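Local coordinates for iron binding protein FbpA (Mannheimia haemolytica, PDB 1Q35), which binds ferric iron, probably as the periplasmic solute-binding component of a bacterial iron-uptake system, at residues V104-K109 with Y198-M203; V182-I185 with I189-Y192; G177-V182 with E207-W212; H267-K272 with G285-D290; I218-P221 with G226-K229. All blocks are in the same frame, centred on the assembly; numbering follows the deposited sequence.

Interaction 1: residues V104-K109 with Y198-M203. With FMT (formic acid), chain C.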
# COMPACT_ATOMS: atom_id res chain seq x y z
N VAL A 104 -8.90 -1.18 -3.58
CA VAL A 104 -10.21 -1.65 -4.00
C VAL A 104 -11.28 -0.58 -3.84
O VAL A 104 -11.01 0.51 -3.33
CB VAL A 104 -10.60 -2.93 -3.22
CG1 VAL A 104 -9.56 -4.02 -3.44
CG2 VAL A 104 -10.77 -2.65 -1.73
N ILE A 105 -12.49 -0.90 -4.30
CA ILE A 105 -13.66 -0.07 -4.08
C ILE A 105 -14.59 -0.82 -3.14
O ILE A 105 -15.04 -1.92 -3.44
CB ILE A 105 -14.38 0.26 -5.40
CG1 ILE A 105 -13.44 1.02 -6.34
CG2 ILE A 105 -15.65 1.08 -5.11
CD1 ILE A 105 -14.00 1.26 -7.72
N TYR A 106 -14.84 -0.22 -1.98
CA TYR A 106 -15.83 -0.73 -1.03
C TYR A 106 -17.18 -0.12 -1.35
O TYR A 106 -17.26 1.06 -1.67
CB TYR A 106 -15.41 -0.40 0.40
CG TYR A 106 -14.14 -1.10 0.81
CD1 TYR A 106 -12.95 -0.41 0.99
CD2 TYR A 106 -14.13 -2.47 0.99
CE1 TYR A 106 -11.78 -1.08 1.36
CE2 TYR A 106 -12.97 -3.15 1.35
CZ TYR A 106 -11.80 -2.45 1.53
OH TYR A 106 -10.68 -3.16 1.88
N THR A 107 -18.24 -0.92 -1.26
CA THR A 107 -19.59 -0.41 -1.49
C THR A 107 -20.51 -0.76 -0.33
O THR A 107 -20.29 -1.72 0.38
CB THR A 107 -20.19 -0.97 -2.78
OG1 THR A 107 -20.13 -2.40 -2.77
CG2 THR A 107 -19.42 -0.50 -4.02
N SER A 108 -21.55 0.04 -0.18
CA SER A 108 -22.58 -0.24 0.82
C SER A 108 -23.28 -1.54 0.46
O SER A 108 -23.78 -1.69 -0.65
CB SER A 108 -23.60 0.89 0.84
OG SER A 108 -24.74 0.54 1.61
N LYS A 109 -23.32 -2.48 1.39
CA LYS A 109 -24.06 -3.72 1.21
C LYS A 109 -25.53 -3.43 0.86
O LYS A 109 -26.05 -3.98 -0.10
CB LYS A 109 -23.97 -4.58 2.47
CG LYS A 109 -24.67 -5.92 2.38
CD LYS A 109 -24.64 -6.67 3.71
CE LYS A 109 -25.40 -7.99 3.62
NZ LYS A 109 -25.67 -8.59 4.95
N TYR A 198 -6.43 -5.25 2.39
CA TYR A 198 -6.11 -5.93 3.65
C TYR A 198 -6.87 -5.32 4.83
O TYR A 198 -7.17 -6.02 5.80
CB TYR A 198 -4.59 -5.97 3.92
CG TYR A 198 -3.93 -4.62 3.90
CD1 TYR A 198 -3.46 -4.08 2.70
CD2 TYR A 198 -3.80 -3.86 5.05
CE1 TYR A 198 -2.88 -2.85 2.65
CE2 TYR A 198 -3.21 -2.60 5.01
CZ TYR A 198 -2.75 -2.10 3.79
OH TYR A 198 -2.19 -0.85 3.69
N TYR A 199 -7.21 -4.05 4.75
CA TYR A 199 -7.98 -3.41 5.82
C TYR A 199 -9.35 -4.07 6.04
O TYR A 199 -9.86 -4.04 7.15
CB TYR A 199 -8.16 -1.91 5.57
CG TYR A 199 -6.89 -1.11 5.77
CD1 TYR A 199 -6.36 -0.32 4.75
CD2 TYR A 199 -6.21 -1.14 6.99
CE1 TYR A 199 -5.20 0.41 4.94
CE2 TYR A 199 -5.05 -0.41 7.17
CZ TYR A 199 -4.55 0.36 6.15
OH TYR A 199 -3.39 1.09 6.31
N TYR A 200 -9.95 -4.64 5.00
CA TYR A 200 -11.22 -5.34 5.16
C TYR A 200 -11.07 -6.52 6.12
O TYR A 200 -11.90 -6.71 7.02
CB TYR A 200 -11.75 -5.81 3.80
CG TYR A 200 -13.21 -6.16 3.80
CD1 TYR A 200 -13.63 -7.47 3.68
CD2 TYR A 200 -14.19 -5.17 3.88
CE1 TYR A 200 -14.98 -7.81 3.67
CE2 TYR A 200 -15.55 -5.50 3.86
CZ TYR A 200 -15.93 -6.81 3.75
OH TYR A 200 -17.27 -7.15 3.73
N GLY A 201 -10.00 -7.29 5.96
CA GLY A 201 -9.71 -8.39 6.87
C GLY A 201 -9.34 -7.92 8.27
O GLY A 201 -9.77 -8.52 9.26
N LYS A 202 -8.55 -6.86 8.37
CA LYS A 202 -8.23 -6.29 9.67
C LYS A 202 -9.49 -5.87 10.42
O LYS A 202 -9.61 -6.12 11.62
CB LYS A 202 -7.29 -5.09 9.53
CG LYS A 202 -5.88 -5.43 9.05
CD LYS A 202 -5.15 -6.43 9.94
CE LYS A 202 -4.95 -5.92 11.36
NZ LYS A 202 -4.43 -6.97 12.27
N MET A 203 -10.44 -5.24 9.73
CA MET A 203 -11.68 -4.80 10.37
C MET A 203 -12.51 -6.00 10.82
O MET A 203 -13.05 -6.00 11.93
CB MET A 203 -12.49 -3.90 9.43
CG MET A 203 -11.89 -2.52 9.26
SD MET A 203 -12.87 -1.40 8.24
CE MET A 203 -12.69 -2.14 6.61
C FMT C . 0.07 -0.26 6.33
O1 FMT C . 1.04 -0.47 7.21
O2 FMT C . -0.17 -1.11 5.50

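Interaction 2: residues V182-I185 with I189-Y192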
# COMPACT_ATOMS: atom_id res chain seq x y z
N VAL A 182 -14.86 3.21 5.36
CA VAL A 182 -15.78 2.08 5.49
C VAL A 182 -16.70 2.27 6.72
O VAL A 182 -17.88 1.91 6.67
CB VAL A 182 -15.03 0.73 5.51
CG1 VAL A 182 -16.02 -0.42 5.63
CG2 VAL A 182 -14.18 0.60 4.23
N LYS A 183 -16.19 2.86 7.79
CA LYS A 183 -17.05 3.28 8.90
C LYS A 183 -18.13 4.23 8.38
O LYS A 183 -19.29 4.13 8.78
CB LYS A 183 -16.23 3.97 9.99
CG LYS A 183 -17.02 4.34 11.24
CD LYS A 183 -16.15 5.08 12.24
CE LYS A 183 -16.83 5.20 13.60
NZ LYS A 183 -16.16 6.21 14.47
N ALA A 184 -17.75 5.14 7.50
CA ALA A 184 -18.70 6.10 6.94
C ALA A 184 -19.74 5.41 6.07
O ALA A 184 -20.89 5.83 6.05
CB ALA A 184 -17.96 7.18 6.16
N ILE A 185 -19.37 4.35 5.35
CA ILE A 185 -20.34 3.54 4.62
C ILE A 185 -21.33 2.93 5.60
O ILE A 185 -22.55 2.97 5.39
CB ILE A 185 -19.64 2.44 3.78
CG1 ILE A 185 -18.85 3.06 2.62
CG2 ILE A 185 -20.68 1.45 3.26
CD1 ILE A 185 -18.00 2.07 1.83
N ILE A 189 -23.14 7.69 5.44
CA ILE A 189 -22.61 8.94 4.89
C ILE A 189 -22.22 8.79 3.42
O ILE A 189 -22.37 9.72 2.63
CB ILE A 189 -21.38 9.40 5.71
CG1 ILE A 189 -21.79 9.78 7.14
CG2 ILE A 189 -20.65 10.55 5.02
CD1 ILE A 189 -22.77 10.94 7.24
N CYS A 190 -21.70 7.63 3.06
CA CYS A 190 -21.38 7.39 1.67
C CYS A 190 -21.63 5.94 1.30
O CYS A 190 -21.88 5.09 2.16
CB CYS A 190 -19.94 7.78 1.35
SG CYS A 190 -18.79 7.35 2.65
N ASP A 191 -21.58 5.69 0.01
CA ASP A 191 -21.94 4.41 -0.57
C ASP A 191 -20.79 3.70 -1.28
O ASP A 191 -20.88 2.51 -1.54
CB ASP A 191 -23.06 4.61 -1.59
CG ASP A 191 -24.37 5.06 -0.96
OD1 ASP A 191 -24.46 5.12 0.28
OD2 ASP A 191 -25.35 5.35 -1.67
N TYR A 192 -19.75 4.46 -1.63
CA TYR A 192 -18.56 3.96 -2.32
C TYR A 192 -17.35 4.56 -1.64
O TYR A 192 -17.35 5.75 -1.32
CB TYR A 192 -18.52 4.41 -3.79
CG TYR A 192 -19.73 4.00 -4.60
CD1 TYR A 192 -20.93 4.72 -4.52
CD2 TYR A 192 -19.68 2.92 -5.48
CE1 TYR A 192 -22.04 4.35 -5.25
CE2 TYR A 192 -20.80 2.55 -6.22
CZ TYR A 192 -21.98 3.26 -6.10
OH TYR A 192 -23.08 2.88 -6.82

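Interaction 3: residues G177-V182 with E207-W212. With FMT (formic acid), chain D.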
# COMPACT_ATOMS: atom_id res chain seq x y z
N GLY A 177 -8.38 7.71 7.50
CA GLY A 177 -7.69 6.73 6.69
C GLY A 177 -8.66 5.84 5.93
O GLY A 177 -9.84 6.16 5.79
N ASP A 178 -8.16 4.72 5.44
CA ASP A 178 -8.97 3.82 4.63
C ASP A 178 -10.12 3.19 5.42
O ASP A 178 -11.25 3.12 4.93
CB ASP A 178 -8.12 2.71 4.01
CG ASP A 178 -7.28 3.17 2.84
OD1 ASP A 178 -7.35 4.35 2.42
OD2 ASP A 178 -6.51 2.36 2.28
N ARG A 179 -9.84 2.72 6.64
CA ARG A 179 -10.88 2.10 7.46
C ARG A 179 -12.00 3.09 7.79
O ARG A 179 -13.17 2.72 7.81
CB ARG A 179 -10.31 1.51 8.74
CG ARG A 179 -9.39 0.31 8.51
CD ARG A 179 -8.57 -0.07 9.71
NE ARG A 179 -7.64 0.99 10.08
CZ ARG A 179 -6.99 1.07 11.23
NH1 ARG A 179 -7.14 0.14 12.16
NH2 ARG A 179 -6.19 2.10 11.46
N ASP A 180 -11.63 4.34 8.01
CA ASP A 180 -12.61 5.37 8.35
C ASP A 180 -13.65 5.56 7.25
O ASP A 180 -14.80 5.89 7.54
CB ASP A 180 -11.92 6.73 8.57
CG ASP A 180 -11.17 6.80 9.88
OD1 ASP A 180 -11.63 6.22 10.88
OD2 ASP A 180 -10.10 7.43 9.99
N GLN A 181 -13.27 5.36 5.98
CA GLN A 181 -14.23 5.51 4.90
C GLN A 181 -15.27 4.40 4.95
O GLN A 181 -16.43 4.62 4.59
CB GLN A 181 -13.58 5.52 3.51
CG GLN A 181 -12.28 6.30 3.37
CD GLN A 181 -12.39 7.73 3.86
OE1 GLN A 181 -13.31 8.45 3.48
NE2 GLN A 181 -11.45 8.14 4.69
N VAL A 182 -14.86 3.21 5.36
CA VAL A 182 -15.78 2.08 5.49
C VAL A 182 -16.70 2.27 6.72
O VAL A 182 -17.88 1.91 6.67
CB VAL A 182 -15.03 0.73 5.51
CG1 VAL A 182 -16.02 -0.42 5.63
CG2 VAL A 182 -14.18 0.60 4.23
N GLU A 207 -13.12 -6.62 17.02
CA GLU A 207 -14.47 -6.60 17.59
C GLU A 207 -15.17 -5.25 17.40
O GLU A 207 -16.38 -5.21 17.18
CB GLU A 207 -14.42 -6.95 19.08
CG GLU A 207 -14.12 -8.42 19.35
CD GLU A 207 -13.94 -8.71 20.83
OE1 GLU A 207 -14.69 -9.56 21.36
OE2 GLU A 207 -13.05 -8.10 21.46
N LYS A 208 -14.40 -4.17 17.47
CA LYS A 208 -14.92 -2.82 17.35
C LYS A 208 -15.18 -2.36 15.91
O LYS A 208 -15.96 -1.44 15.69
CB LYS A 208 -13.99 -1.84 18.03
N GLN A 209 -14.52 -3.00 14.93
CA GLN A 209 -14.62 -2.59 13.52
C GLN A 209 -15.33 -3.58 12.61
O GLN A 209 -15.61 -3.28 11.45
CB GLN A 209 -13.22 -2.32 12.95
CG GLN A 209 -12.44 -1.26 13.71
CD GLN A 209 -11.03 -1.08 13.17
OE1 GLN A 209 -10.59 -1.84 12.30
NE2 GLN A 209 -10.31 -0.09 13.69
N LYS A 210 -15.64 -4.77 13.12
CA LYS A 210 -16.22 -5.82 12.28
C LYS A 210 -17.56 -5.38 11.68
O LYS A 210 -17.87 -5.71 10.54
CB LYS A 210 -16.38 -7.10 13.09
CG LYS A 210 -16.86 -8.33 12.33
CD LYS A 210 -17.62 -9.30 13.24
CE LYS A 210 -17.00 -9.48 14.62
NZ LYS A 210 -17.73 -8.69 15.66
N SER A 211 -18.34 -4.60 12.43
CA SER A 211 -19.61 -4.08 11.93
C SER A 211 -19.43 -3.12 10.75
O SER A 211 -20.32 -3.01 9.90
CB SER A 211 -20.41 -3.39 13.05
OG SER A 211 -19.78 -2.20 13.49
N TRP A 212 -18.29 -2.45 10.69
CA TRP A 212 -17.98 -1.58 9.56
C TRP A 212 -17.84 -2.43 8.30
O TRP A 212 -18.47 -2.16 7.28
CB TRP A 212 -16.70 -0.76 9.77
CG TRP A 212 -16.58 -0.02 11.07
CD1 TRP A 212 -17.51 0.10 12.07
CD2 TRP A 212 -15.43 0.71 11.51
NE1 TRP A 212 -17.00 0.85 13.10
CE2 TRP A 212 -15.73 1.25 12.78
CE3 TRP A 212 -14.17 0.97 10.95
CZ2 TRP A 212 -14.82 2.03 13.50
CZ3 TRP A 212 -13.27 1.75 11.67
CH2 TRP A 212 -13.60 2.26 12.93
C FMT D . -6.05 2.94 7.65
O1 FMT D . -5.77 3.69 6.60
O2 FMT D . -7.22 2.81 7.98
O HOH W 1 -7.96 -2.58 11.93

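Interaction 4: residues H267-K272 with G285-D290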
# COMPACT_ATOMS: atom_id res chain seq x y z
N HIS A 267 -3.73 -10.04 6.42
CA HIS A 267 -4.65 -10.21 5.28
C HIS A 267 -4.13 -9.57 4.00
O HIS A 267 -4.91 -9.09 3.17
CB HIS A 267 -6.05 -9.73 5.66
CG HIS A 267 -6.62 -10.50 6.79
ND1 HIS A 267 -7.04 -11.80 6.66
CD2 HIS A 267 -6.76 -10.19 8.10
CE1 HIS A 267 -7.46 -12.25 7.83
NE2 HIS A 267 -7.30 -11.29 8.72
N GLU A 268 -2.81 -9.61 3.84
CA GLU A 268 -2.14 -9.16 2.63
C GLU A 268 -1.83 -10.36 1.75
O GLU A 268 -1.96 -11.51 2.17
CB GLU A 268 -0.86 -8.41 2.97
CG GLU A 268 -1.11 -7.08 3.64
CD GLU A 268 0.18 -6.36 3.96
OE1 GLU A 268 0.69 -5.63 3.07
OE2 GLU A 268 0.67 -6.53 5.09
N TYR A 269 -1.44 -10.09 0.51
CA TYR A 269 -1.02 -11.14 -0.40
C TYR A 269 0.49 -11.36 -0.27
O TYR A 269 1.25 -10.44 -0.53
CB TYR A 269 -1.37 -10.77 -1.85
CG TYR A 269 -2.86 -10.61 -2.06
CD1 TYR A 269 -3.44 -9.35 -2.20
CD2 TYR A 269 -3.70 -11.72 -2.11
CE1 TYR A 269 -4.82 -9.20 -2.38
CE2 TYR A 269 -5.08 -11.58 -2.29
CZ TYR A 269 -5.63 -10.32 -2.42
OH TYR A 269 -6.99 -10.17 -2.59
N PRO A 270 0.93 -12.54 0.16
CA PRO A 270 2.38 -12.80 0.20
C PRO A 270 2.99 -12.67 -1.19
O PRO A 270 2.32 -12.95 -2.18
CB PRO A 270 2.48 -14.25 0.67
CG PRO A 270 1.19 -14.55 1.30
CD PRO A 270 0.15 -13.69 0.64
N VAL A 271 4.24 -12.23 -1.27
CA VAL A 271 4.99 -12.34 -2.53
C VAL A 271 5.52 -13.75 -2.76
O VAL A 271 5.69 -14.17 -3.90
CB VAL A 271 6.15 -11.32 -2.64
CG1 VAL A 271 5.62 -9.89 -2.62
CG2 VAL A 271 7.21 -11.53 -1.55
N LYS A 272 5.77 -14.49 -1.68
CA LYS A 272 6.38 -15.82 -1.80
C LYS A 272 5.36 -16.83 -2.32
O LYS A 272 4.27 -16.96 -1.76
CB LYS A 272 6.94 -16.28 -0.46
CG LYS A 272 7.69 -17.61 -0.52
CD LYS A 272 8.41 -17.90 0.79
CE LYS A 272 8.86 -19.35 0.89
NZ LYS A 272 9.64 -19.80 -0.30
N GLY A 285 -12.10 -14.27 -3.52
CA GLY A 285 -11.80 -14.70 -4.87
C GLY A 285 -10.57 -13.98 -5.39
O GLY A 285 -10.03 -13.08 -4.74
N THR A 286 -10.12 -14.37 -6.57
CA THR A 286 -9.02 -13.67 -7.24
C THR A 286 -9.57 -12.57 -8.15
O THR A 286 -10.78 -12.32 -8.20
CB THR A 286 -8.07 -14.65 -7.95
OG1 THR A 286 -6.82 -13.99 -8.21
CG2 THR A 286 -8.58 -15.07 -9.32
N PHE A 287 -8.68 -11.88 -8.85
CA PHE A 287 -9.07 -10.77 -9.71
C PHE A 287 -7.96 -10.51 -10.72
O PHE A 287 -6.85 -11.01 -10.58
CB PHE A 287 -9.35 -9.52 -8.87
CG PHE A 287 -8.22 -9.11 -8.00
CD1 PHE A 287 -8.11 -9.60 -6.71
CD2 PHE A 287 -7.25 -8.25 -8.47
CE1 PHE A 287 -7.05 -9.22 -5.90
CE2 PHE A 287 -6.20 -7.87 -7.67
CZ PHE A 287 -6.09 -8.36 -6.39
N LYS A 288 -8.29 -9.74 -11.74
CA LYS A 288 -7.32 -9.34 -12.76
C LYS A 288 -6.55 -8.12 -12.26
O LYS A 288 -7.11 -7.04 -12.11
CB LYS A 288 -8.06 -9.02 -14.05
CG LYS A 288 -7.17 -8.64 -15.23
CD LYS A 288 -8.01 -8.23 -16.46
CE LYS A 288 -8.66 -6.85 -16.32
NZ LYS A 288 -9.52 -6.51 -17.50
N SER A 289 -5.26 -8.31 -11.99
CA SER A 289 -4.39 -7.20 -11.61
C SER A 289 -4.01 -6.36 -12.82
O SER A 289 -3.89 -6.87 -13.94
CB SER A 289 -3.12 -7.72 -10.93
OG SER A 289 -3.39 -8.26 -9.64
N ASP A 290 -3.78 -5.08 -12.59
CA ASP A 290 -3.13 -4.22 -13.57
C ASP A 290 -1.77 -4.83 -13.88
O ASP A 290 -1.05 -5.23 -12.97
CB ASP A 290 -2.97 -2.82 -12.97
CG ASP A 290 -2.65 -1.77 -14.00
OD1 ASP A 290 -2.84 -0.56 -13.68
OD2 ASP A 290 -2.21 -2.03 -15.13
O HOH W 2 -8.34 -12.51 -2.66

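Interaction 5: residues I218-P221 with G226-K229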
# COMPACT_ATOMS: atom_id res chain seq x y z
N ILE A 218 -16.42 -5.76 -0.54
CA ILE A 218 -15.14 -5.53 -1.22
C ILE A 218 -15.29 -5.83 -2.71
O ILE A 218 -15.83 -6.87 -3.10
CB ILE A 218 -13.99 -6.36 -0.56
CG1 ILE A 218 -12.64 -6.01 -1.20
CG2 ILE A 218 -14.23 -7.87 -0.64
CD1 ILE A 218 -11.45 -6.40 -0.37
N ASN A 219 -14.84 -4.90 -3.55
CA ASN A 219 -14.93 -5.05 -5.00
C ASN A 219 -13.58 -4.79 -5.64
O ASN A 219 -12.94 -3.79 -5.35
CB ASN A 219 -15.93 -4.07 -5.62
CG ASN A 219 -17.31 -4.16 -5.00
OD1 ASN A 219 -18.17 -4.92 -5.46
ND2 ASN A 219 -17.55 -3.35 -3.98
N PHE A 220 -13.18 -5.68 -6.55
CA PHE A 220 -11.94 -5.54 -7.30
C PHE A 220 -12.28 -4.99 -8.68
O PHE A 220 -12.90 -5.70 -9.49
CB PHE A 220 -11.26 -6.90 -7.43
CG PHE A 220 -10.94 -7.54 -6.12
CD1 PHE A 220 -11.65 -8.65 -5.69
CD2 PHE A 220 -9.93 -7.03 -5.31
CE1 PHE A 220 -11.35 -9.24 -4.47
CE2 PHE A 220 -9.64 -7.62 -4.09
CZ PHE A 220 -10.35 -8.72 -3.67
N PRO A 221 -11.93 -3.74 -8.96
CA PRO A 221 -12.24 -3.16 -10.27
C PRO A 221 -11.76 -4.03 -11.43
O PRO A 221 -10.69 -4.62 -11.38
CB PRO A 221 -11.52 -1.81 -10.22
CG PRO A 221 -11.56 -1.47 -8.78
CD PRO A 221 -11.27 -2.76 -8.08
N GLY A 226 -7.86 -3.38 -14.94
CA GLY A 226 -8.04 -4.20 -13.76
C GLY A 226 -7.89 -3.46 -12.44
O GLY A 226 -8.19 -2.28 -12.32
N THR A 227 -7.39 -4.18 -11.45
CA THR A 227 -7.25 -3.68 -10.09
C THR A 227 -5.82 -3.21 -9.86
O THR A 227 -4.87 -3.92 -10.16
CB THR A 227 -7.62 -4.79 -9.10
OG1 THR A 227 -9.04 -5.02 -9.13
CG2 THR A 227 -7.32 -4.38 -7.67
N HIS A 228 -5.69 -2.01 -9.31
CA HIS A 228 -4.41 -1.45 -8.91
C HIS A 228 -3.80 -2.23 -7.76
O HIS A 228 -4.44 -2.45 -6.73
CB HIS A 228 -4.61 0.01 -8.50
CG HIS A 228 -3.40 0.68 -7.92
ND1 HIS A 228 -2.34 1.13 -8.69
CD2 HIS A 228 -3.09 1.00 -6.64
CE1 HIS A 228 -1.44 1.69 -7.91
NE2 HIS A 228 -1.87 1.63 -6.66
N LYS A 229 -2.56 -2.66 -7.96
CA LYS A 229 -1.74 -3.29 -6.94
C LYS A 229 -0.57 -2.41 -6.56
O LYS A 229 0.02 -1.71 -7.39
CB LYS A 229 -1.17 -4.61 -7.46
CG LYS A 229 -2.20 -5.63 -7.89
CD LYS A 229 -3.04 -6.12 -6.75
CE LYS A 229 -2.26 -6.87 -5.69
NZ LYS A 229 -1.52 -8.03 -6.26

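Interaction 1: residues V104-K109 with Y198-M203
Tyr106 and Tyr200 are brought together by different first torsions. In Tyr106 the ring carbon CG stands opposite its own carbonyl carbon (chi1 -65°), sending the ring from strand 96-108 toward the helix; in Tyr200 CG is anti to the backbone N (chi1 -162°), which carries the ring back alongside the strand residue. The rings lie nearly parallel, 18° between planes, but are slid so far apart, with centroids 5.6 Å from each other, that they scarcely overlap. What touches is one flank of each: Tyr106 CE2 is 3.5 Å from Tyr200 CD2, and Tyr106 OH comes 3.4 Å from Tyr200 CB. Behind Tyr106, Val104 CG2 rests against one face of the ring.

Earlier in the same segment, Tyr198 and Tyr199 are both ligands of Fe(3+) when the protein holds iron; no iron is bound here. Tyr198 CE2 sits 3.4 Å above the centre of the Tyr199 ring, and Tyr198 OH makes a weak hydrogen bond of 2.7 Å to O2 of a formic acid molecule that Arg10 and Arg101 also hold. Tyrosine suits positions 106 and 200 because the contact itself is apolar, while each hydroxyl finds a main-chain oxygen beyond it, Tyr106 OH with Asn196 O and Tyr200 OH with Ala216 O; any effect on the nearby iron ligands may be at most indirect.

Interaction 2: residues V182-I185 with I189-Y192
Ala184 CB and Cys190 SG form the apolar centre, 3.6 Å apart in one of the two conformers of Cys190. The small alanine lets the sulfur, which is tied in a disulfide to Cys134, come close to the helix. Ile189 CB adds to the same patch, 4.1 Å from Ala184 CB in one of two conformers, while the end of its side chain leads away from the helix segment; the residue is exposed. On the other flank Ile185 CG1 approaches the sulfur more loosely. The branch of Ile185 that bears CD1 extends toward the backbone of Tyr192, and Ile185 also packs on Tyr106 and Ser108 of strand 96-108, a buried setting that suits a branched apolar residue.

Outward from this core the contact turns polar through the main chain. Ile189 N donates to Ala184 O over 3.0 Å, with a bent N-H...O angle of 136°. This bond runs back five residues, the six-to-one pattern common where a helix gives way to a loop. Beside it Ile185 CA points its hydrogen almost straight at Cys190 O, with 3.3 Å between CA and O and 167° at the hydrogen.

Arg111 finishes the polar edge: its NH2 bonds to both Ile185 O and Cys190 O, and its NE forms a salt bridge with Asp191 OD1. Ile185 O, Cys190 O and the Asp191 carboxylate are all electron-rich, so a single guanidinium probably balances them, while the disulfide ties the returning chain to Cys134 of strand 133-134.

Interaction 3: residues G177-V182 with E207-W212
Gln209 is the first residue of 207-212 to meet the other segment, crossing the side chain of Arg179 obliquely with amide and guanidinium planes 72° apart. Gln209 NE2 and Arg179 NH1, both donors, approach to 3.5 Å without a bond; a water joins the two residues instead, accepting from Arg179 NH1 at 2.9 Å and donating to Gln209 OE1 at 2.8 Å. An amide suits this position because its oxygen can take the water's hydrogen. Arg179 is bent at chi3 (-64°), which turns NE back toward its own backbone. There O2 of a formic acid molecule, probably present as formate, lies at the guanidinium edge, 2.8 Å from Arg179 NE. The backbone N-H groups of Asp178 and Arg179 complete the hold on this molecule.

Three residues on, Trp212 brings the six-membered edge of its indole to Arg179: CE3 comes 3.7 Å from Arg179 O, and CZ3 is near Arg179 CB. Its backbone closes in too, with Trp212 O 3.4 Å from Val182 CG1. The broad indole also reaches Lys183, and Gln209 CA backs one of its faces.

Arg179 packs on Tyr199, an Fe(3+) ligand, so the contact lies beside the iron site. Helix 178-187 lies against several elements: Met203 of helix 198-205 packs on Arg179 and Gln209, and Val182 leans on Ser193 of strand 192-196.

Interaction 4: residues H267-K272 with G285-D290
Tyr269 and Phe287 meet as an offset edge-to-face aromatic pair that ties short strand 269-270, part of the mixed sheet of this periplasmic-binding-protein fold, to the loop between helices 279-283 and 294-298. The tight part is small. One carbon of the phenylalanine, CE1, makes the close approach: it lies 3.4 Å from Tyr269 OH and 3.9 Å from Tyr269 CZ. The two side chains come from opposite directions, their ring planes at 64° and their centroids 6.0 Å apart, with the Phe287 edge turned toward the tyrosine face. The tyrosine oxygen also sits near the plane of the Phe287 ring, by its rim, where the ring hydrogens carry a slight positive charge that should be agreeable to an oxygen. Phe287 reaches this place with CG between the backbone N and the carbonyl carbon (chi1 56°), a crowded arrangement that folds the ring inward from its loop; the ring also stacks on Phe220 and touches Thr227 and Lys229, so an aromatic residue is well used here.

The other side of the contact is looser and reaches solvent: Thr286 is exposed, and a water bridges the two segments. Gly285 follows helix 279-283 with positive phi, a conformation easily adopted without a side chain, and its carbonyl oxygen takes a hydrogen from that water. The hydroxyl lets Tyr269 both pack and bond to water. Lying in the plane of the Tyr269 ring, the water accepts from Tyr269 OH at 2.7 Å and donates to Gly285 O, also at 2.7 Å.

Interaction 5: residues I218-P221 with G226-K229
Pro221 O is gripped by Thr227 OG1, which donates to it over 2.8 Å. The hydroxyl lies in the carbonyl plane, on a lone pair, at a C=O...O angle of 128°, so the bond is well directed. With chi1 at -71°, Thr227 OG1 lies beside its backbone N, and this turns the hydroxyl across to the 218-221 segment, where proline and threonine side chains cross at about a right angle. Thr227 OG1 also lies 3.3 Å from Pro221 CD and 3.4 Å from Phe220 CB. It is near Pro221 N as well, but a proline nitrogen has no hydrogen to offer, so that approach is plain contact.

Gly226 comes close to the accepting carbonyl too: its CA is 3.6 Å from Pro221 O, a rather bent CA-H...O contact. Positive phi (65°) at this residue is readily taken by glycine and lets the chain come round to Thr227. Although Thr227 N is near Pro221 O, the angle is poor; the main chain of Thr227 pairs instead with Lys288 and Asp290. The Phe220 ring stacks on Phe287, which gives an aromatic residue good reason to be here.

The arrangement is a short connection closed by a side-chain-to-backbone hydrogen bond, with proline and glycine shaping its two ends. It links strands 216-219 and 228-236, both antiparallel partners of the long strand 96-108 in the sheet of this type of solute-binding protein.

In the fold
Strand 96-108 and the sheet around it relate most of these contacts. Interaction 1 packs that strand on helix 198-205, which carries two iron-binding tyrosines; interactions 2 and 3 share Val182 and helix 178-187, with centres 10 and 8 Å from that of interaction 1. Along the chain, interaction 2 is nested within the loop closed by interaction 1, whereas interactions 1 and 3 cross; interaction 5 and then interaction 4 follow in series. Those last two touch, with centres 10 Å apart, and reach the same sheet. Interactions 2 and 4 are farthest apart, about 24 Å between centres. Interactions 1, 3 and 4 touch the helix with the iron ligands; 2 and 5 extend the packing outward.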